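Isocitrate dehydrogenase [NAD] subunit 2, mitochondrial (Saccharomyces cerevisiae, PDB 3BLX) forms, with its partner subunit, an allosteric octameric enzyme that uses NAD to oxidise and decarboxylate isocitrate to 2-oxoglutarate in the citric acid cycle, and also binds RNA. Local coordinates at residues Ile69-Pro72 with Ala73-Ile77; Ala164-Arg167 with Val168-Ala172. All coordinates share one frame; numbering follows the deposited sequence.

How the contacts relate
Following the chain from its N terminus, contact 1 comes first, at the start of helix 71-80, which joins the short strand 66-68 to strand 82-85 at one edge of the mixed sheet. Contact 2 lies later, in the opening turns of helix 162-178, between strand 153-161 and strand 183-188. Each closes only a helical turn, and the two stand in series, neither nesting nor crossing. The centres of contact 1 and contact 2 are about 27 Å apart, and their nearest atoms about 15 Å. Contact 1 brings a helix start beside helix 99-107, whereas contact 2 sits between strands 109-117 and 130-136 and helix 195-208.

Contact 1. Residues Ile69-Pro72 with Ala73-Ile77; sequences IPDP and AVQSI
Asp71 and Gln75, one helical turn apart, illustrate how a backbone bond and a side-chain bond can join the same two residues. Gln75 N donates almost straight to Asp71 O at 3.1 Å, while the amide NE2 of Gln75 reaches Asp71 OD1 at 3.2 Å. This second bond is also fairly straight on the donor side (163°), and the oxygen lies close to the amide plane. The carboxylate is turned well out of that plane, by 71°, and takes the N-H from above its own plane. Gln75 manages this by folding at chi2 (-53°), which brings its amide back over the first turn.

Next to the polar pair, Val74 turns its CG2 methyl toward the preceding loop, where it meets Ile69 CG2 at 3.5 Å and lies near the carbonyl oxygens of Ile69 and Pro70. Two further backbone bonds complete the turn: Val74 N to Pro70 O at 3.1 Å, and Ser76 N to Pro72 O at 3.2 Å.

Farther out, Ile69 rests on Val58 and on Leu103 and Thr106 of helix 99-107, and Ile77 touches Phe107 of that helix. Ser76 OG is hydrogen-bonded to Ser25 OG, so the buried side of the helix carries a polar link besides its apolar packing.

Pro70 occupies the N-cap position, and Pro72 follows inside the first turn, whose backbone nitrogens have no i-4 carbonyl of the helix to bind, so the missing N-H of proline costs nothing. The carboxylate of Asp71, near the N-terminal end, probably interacts favourably with the helix dipole. Proline is common in the first turn of helices; here it helps to start helix 71-80, which leads into edge strand 82-85 of the sheet.

Contact 2. Residues Ala164-Arg167 with Val168-Ala172; sequences ASER and VIRYA
In the isocitrate and isopropylmalate dehydrogenase family, helices pack against the faces of a central mixed sheet, and the first turns of helix 162-178 are such an element, entered directly from strand 153-161. Glu166 and Arg170, one turn apart, run alongside each other with their ends facing in one direction. Glu166 OE2 stands 2.9 Å from Arg170 NH1, approaching the rim of the guanidinium almost level with its plane, and forms a salt bridge. Its hydrogen bond is weak, bent to 127° at the hydrogen, and the carboxylate and guanidinium planes are 55° apart. The extended glutamate, with CG anti to the backbone N (chi1 169°), carries its carboxylate along the helix to NH1 of Arg170.

Within the helix, the backbone is uneven. Ile169 N donates to Ser165 O at 3.0 Å, and Tyr171 N to Arg167 O at 3.2 Å, the latter from above the carbonyl plane. Between them Glu166 O and Arg170 N are 5.4 Å apart, where Glu166 is modelled at the centre of an inverse gamma turn, with a weak Arg167 N to Ser165 O bond; as Glu166 is poorly ordered, the detail is doubtful.

Val168 faces strands 109-117 and 130-136, its side chain about 6 Å from that of Arg135, a probable substrate-binding residue. On another side, Ser165 and Ile169 meet Phe200 of helix 195-208.

Arg170 also forms a salt bridge through NH2 with Glu210, so its positive charge probably serves two acids at once. The poorly ordered Glu166, whose hydrogen bond is weak, is then probably the looser partner, its attraction largely electrostatic.

Contact 1. Residues Ile69-Pro72 with Ala73-Ile77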
loop_
_atom_site.group_PDB
_atom_site.type_symbol
_atom_site.label_atom_id
_atom_site.label_comp_id
_atom_site.label_asym_id
_atom_site.label_seq_id
_atom_site.Cartn_x
_atom_site.Cartn_y
_atom_site.Cartn_z
ATOM N N ILE B 69 -18.102 37.839 -16.587
ATOM C CA ILE B 69 -19.457 38.333 -16.459
ATOM C C ILE B 69 -19.930 38.889 -17.795
ATOM O O ILE B 69 -19.242 39.698 -18.407
ATOM C CB ILE B 69 -19.525 39.406 -15.352
ATOM C CG1 ILE B 69 -20.927 39.999 -15.263
ATOM C CG2 ILE B 69 -18.435 40.461 -15.551
ATOM C CD1 ILE B 69 -21.862 39.105 -14.517
ATOM N N PRO B 70 -21.100 38.432 -18.265
ATOM C CA PRO B 70 -21.689 38.817 -19.555
ATOM C C PRO B 70 -21.621 40.316 -19.839
ATOM O O PRO B 70 -21.847 41.120 -18.934
ATOM C CB PRO B 70 -23.146 38.385 -19.402
ATOM C CG PRO B 70 -23.079 37.198 -18.526
ATOM C CD PRO B 70 -21.938 37.448 -17.560
ATOM N N ASP B 71 -21.339 40.681 -21.088
ATOM C CA ASP B 71 -21.147 42.086 -21.471
ATOM C C ASP B 71 -22.422 42.955 -21.411
ATOM O O ASP B 71 -22.354 44.152 -21.118
ATOM C CB ASP B 71 -20.483 42.184 -22.858
ATOM C CG ASP B 71 -19.663 43.466 -23.038
ATOM O OD1 ASP B 71 -18.908 43.838 -22.107
ATOM O OD2 ASP B 71 -19.766 44.093 -24.122
ATOM N N PRO B 72 -23.588 42.365 -21.707
ATOM C CA PRO B 72 -24.852 43.097 -21.540
ATOM C C PRO B 72 -24.990 43.708 -20.136
ATOM O O PRO B 72 -25.266 44.913 -20.002
ATOM C CB PRO B 72 -25.911 42.008 -21.741
ATOM C CG PRO B 72 -25.258 41.012 -22.625
ATOM C CD PRO B 72 -23.787 41.030 -22.299
ATOM N N ALA B 73 -24.797 42.883 -19.106
ATOM C CA ALA B 73 -24.856 43.333 -17.717
ATOM C C ALA B 73 -23.705 44.279 -17.328
ATOM O O ALA B 73 -23.935 45.286 -16.662
ATOM C CB ALA B 73 -24.924 42.142 -16.771
ATOM N N VAL B 74 -22.476 43.960 -17.733
ATOM C CA VAL B 74 -21.329 44.831 -17.455
ATOM C C VAL B 74 -21.607 46.289 -17.859
ATOM O O VAL B 74 -21.459 47.203 -17.046
ATOM C CB VAL B 74 -20.032 44.337 -18.161
ATOM C CG1 VAL B 74 -18.878 45.313 -17.926
ATOM C CG2 VAL B 74 -19.656 42.943 -17.691
ATOM N N GLN B 75 -22.014 46.495 -19.111
ATOM C CA GLN B 75 -22.267 47.834 -19.638
ATOM C C GLN B 75 -23.409 48.518 -18.902
ATOM O O GLN B 75 -23.332 49.699 -18.559
ATOM C CB GLN B 75 -22.576 47.768 -21.133
ATOM C CG GLN B 75 -21.467 47.135 -21.948
ATOM C CD GLN B 75 -20.123 47.784 -21.685
ATOM O OE1 GLN B 75 -20.036 48.992 -21.406
ATOM N NE2 GLN B 75 -19.058 46.984 -21.769
ATOM N N SER B 76 -24.472 47.761 -18.664
ATOM C CA SER B 76 -25.624 48.265 -17.939
ATOM C C SER B 76 -25.275 48.802 -16.542
ATOM O O SER B 76 -25.717 49.881 -16.150
ATOM C CB SER B 76 -26.668 47.161 -17.822
ATOM O OG SER B 76 -27.708 47.549 -16.947
ATOM N N ILE B 77 -24.485 48.040 -15.792
ATOM C CA ILE B 77 -24.163 48.386 -14.415
ATOM C C ILE B 77 -23.070 49.441 -14.364
ATOM O O ILE B 77 -23.110 50.312 -13.516
ATOM C CB ILE B 77 -23.741 47.143 -13.612
ATOM C CG1 ILE B 77 -24.862 46.116 -13.617
ATOM C CG2 ILE B 77 -23.433 47.507 -12.201
ATOM C CD1 ILE B 77 -24.509 44.860 -12.920
#

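Contact 2. Residues Ala164-Arg167 with Val168-Ala172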
loop_
_atom_site.group_PDB
_atom_site.type_symbol
_atom_site.label_atom_id
_atom_site.label_comp_id
_atom_site.label_asym_id
_atom_site.label_seq_id
_atom_site.Cartn_x
_atom_site.Cartn_y
_atom_site.Cartn_z
ATOM N N ALA B 164 -5.127 48.251 0.076
ATOM C CA ALA B 164 -6.483 47.740 0.165
ATOM C C ALA B 164 -7.068 48.011 1.533
ATOM O O ALA B 164 -8.281 48.173 1.667
ATOM C CB ALA B 164 -6.519 46.249 -0.138
ATOM N N SER B 165 -6.200 48.036 2.542
ATOM C CA SER B 165 -6.605 48.298 3.919
ATOM C C SER B 165 -6.964 49.787 4.158
ATOM O O SER B 165 -7.950 50.090 4.816
ATOM C CB SER B 165 -5.497 47.854 4.885
ATOM O OG SER B 165 -5.426 46.450 4.953
ATOM N N GLU B 166 -6.146 50.699 3.634
ATOM C CA GLU B 166 -6.397 52.132 3.709
ATOM C C GLU B 166 -7.415 52.430 2.657
ATOM O O GLU B 166 -7.096 52.989 1.612
ATOM C CB GLU B 166 -5.110 52.906 3.412
ATOM C CG GLU B 166 -5.271 54.411 3.184
ATOM C CD GLU B 166 -4.070 55.046 2.453
ATOM O OE1 GLU B 166 -2.980 54.412 2.382
ATOM O OE2 GLU B 166 -4.230 56.191 1.954
ATOM N N ARG B 167 -8.645 52.036 2.913
ATOM C CA ARG B 167 -9.652 52.079 1.875
ATOM C C ARG B 167 -10.931 51.490 2.383
ATOM O O ARG B 167 -11.973 52.119 2.249
ATOM C CB ARG B 167 -9.205 51.334 0.637
ATOM C CG ARG B 167 -10.044 51.674 -0.576
ATOM C CD ARG B 167 -9.281 51.533 -1.879
ATOM N NE ARG B 167 -9.022 50.132 -2.168
ATOM C CZ ARG B 167 -8.039 49.706 -2.948
ATOM N NH1 ARG B 167 -7.227 50.591 -3.518
ATOM N NH2 ARG B 167 -7.870 48.399 -3.152
ATOM N N VAL B 168 -10.873 50.284 2.949
ATOM C CA VAL B 168 -11.953 49.846 3.837
ATOM C C VAL B 168 -11.920 50.645 5.111
ATOM O O VAL B 168 -12.949 50.823 5.730
ATOM C CB VAL B 168 -11.878 48.369 4.324
ATOM C CG1 VAL B 168 -12.839 47.505 3.575
ATOM C CG2 VAL B 168 -10.463 47.840 4.324
ATOM N N ILE B 169 -10.736 51.081 5.530
ATOM C CA ILE B 169 -10.643 51.810 6.774
ATOM C C ILE B 169 -11.116 53.254 6.569
ATOM O O ILE B 169 -11.895 53.765 7.371
ATOM C CB ILE B 169 -9.261 51.688 7.406
ATOM C CG1 ILE B 169 -9.031 50.234 7.814
ATOM C CG2 ILE B 169 -9.148 52.576 8.619
ATOM C CD1 ILE B 169 -7.666 49.957 8.362
ATOM N N ARG B 170 -10.700 53.898 5.484
ATOM C CA ARG B 170 -11.281 55.209 5.139
ATOM C C ARG B 170 -12.792 55.107 5.103
ATOM O O ARG B 170 -13.484 55.873 5.758
ATOM C CB ARG B 170 -10.798 55.759 3.787
ATOM C CG ARG B 170 -9.484 56.474 3.847
ATOM C CD ARG B 170 -9.392 57.541 2.793
ATOM N NE ARG B 170 -8.626 58.658 3.327
ATOM C CZ ARG B 170 -7.307 58.722 3.280
ATOM N NH1 ARG B 170 -6.621 57.742 2.697
ATOM N NH2 ARG B 170 -6.676 59.758 3.801
ATOM N N TYR B 171 -13.295 54.146 4.343
ATOM C CA TYR B 171 -14.722 53.999 4.174
ATOM C C TYR B 171 -15.397 53.782 5.500
ATOM O O TYR B 171 -16.506 54.243 5.693
ATOM C CB TYR B 171 -15.066 52.856 3.220
ATOM C CG TYR B 171 -16.538 52.797 2.906
ATOM C CD1 TYR B 171 -17.071 53.515 1.843
ATOM C CD2 TYR B 171 -17.403 52.048 3.689
ATOM C CE1 TYR B 171 -18.417 53.479 1.561
ATOM C CE2 TYR B 171 -18.761 52.015 3.422
ATOM C CZ TYR B 171 -19.256 52.735 2.356
ATOM O OH TYR B 171 -20.602 52.703 2.085
ATOM N N ALA B 172 -14.731 53.107 6.427
ATOM C CA ALA B 172 -15.360 52.810 7.709
ATOM C C ALA B 172 -15.529 54.070 8.496
ATOM O O ALA B 172 -16.517 54.232 9.193
ATOM C CB ALA B 172 -14.556 51.813 8.513
#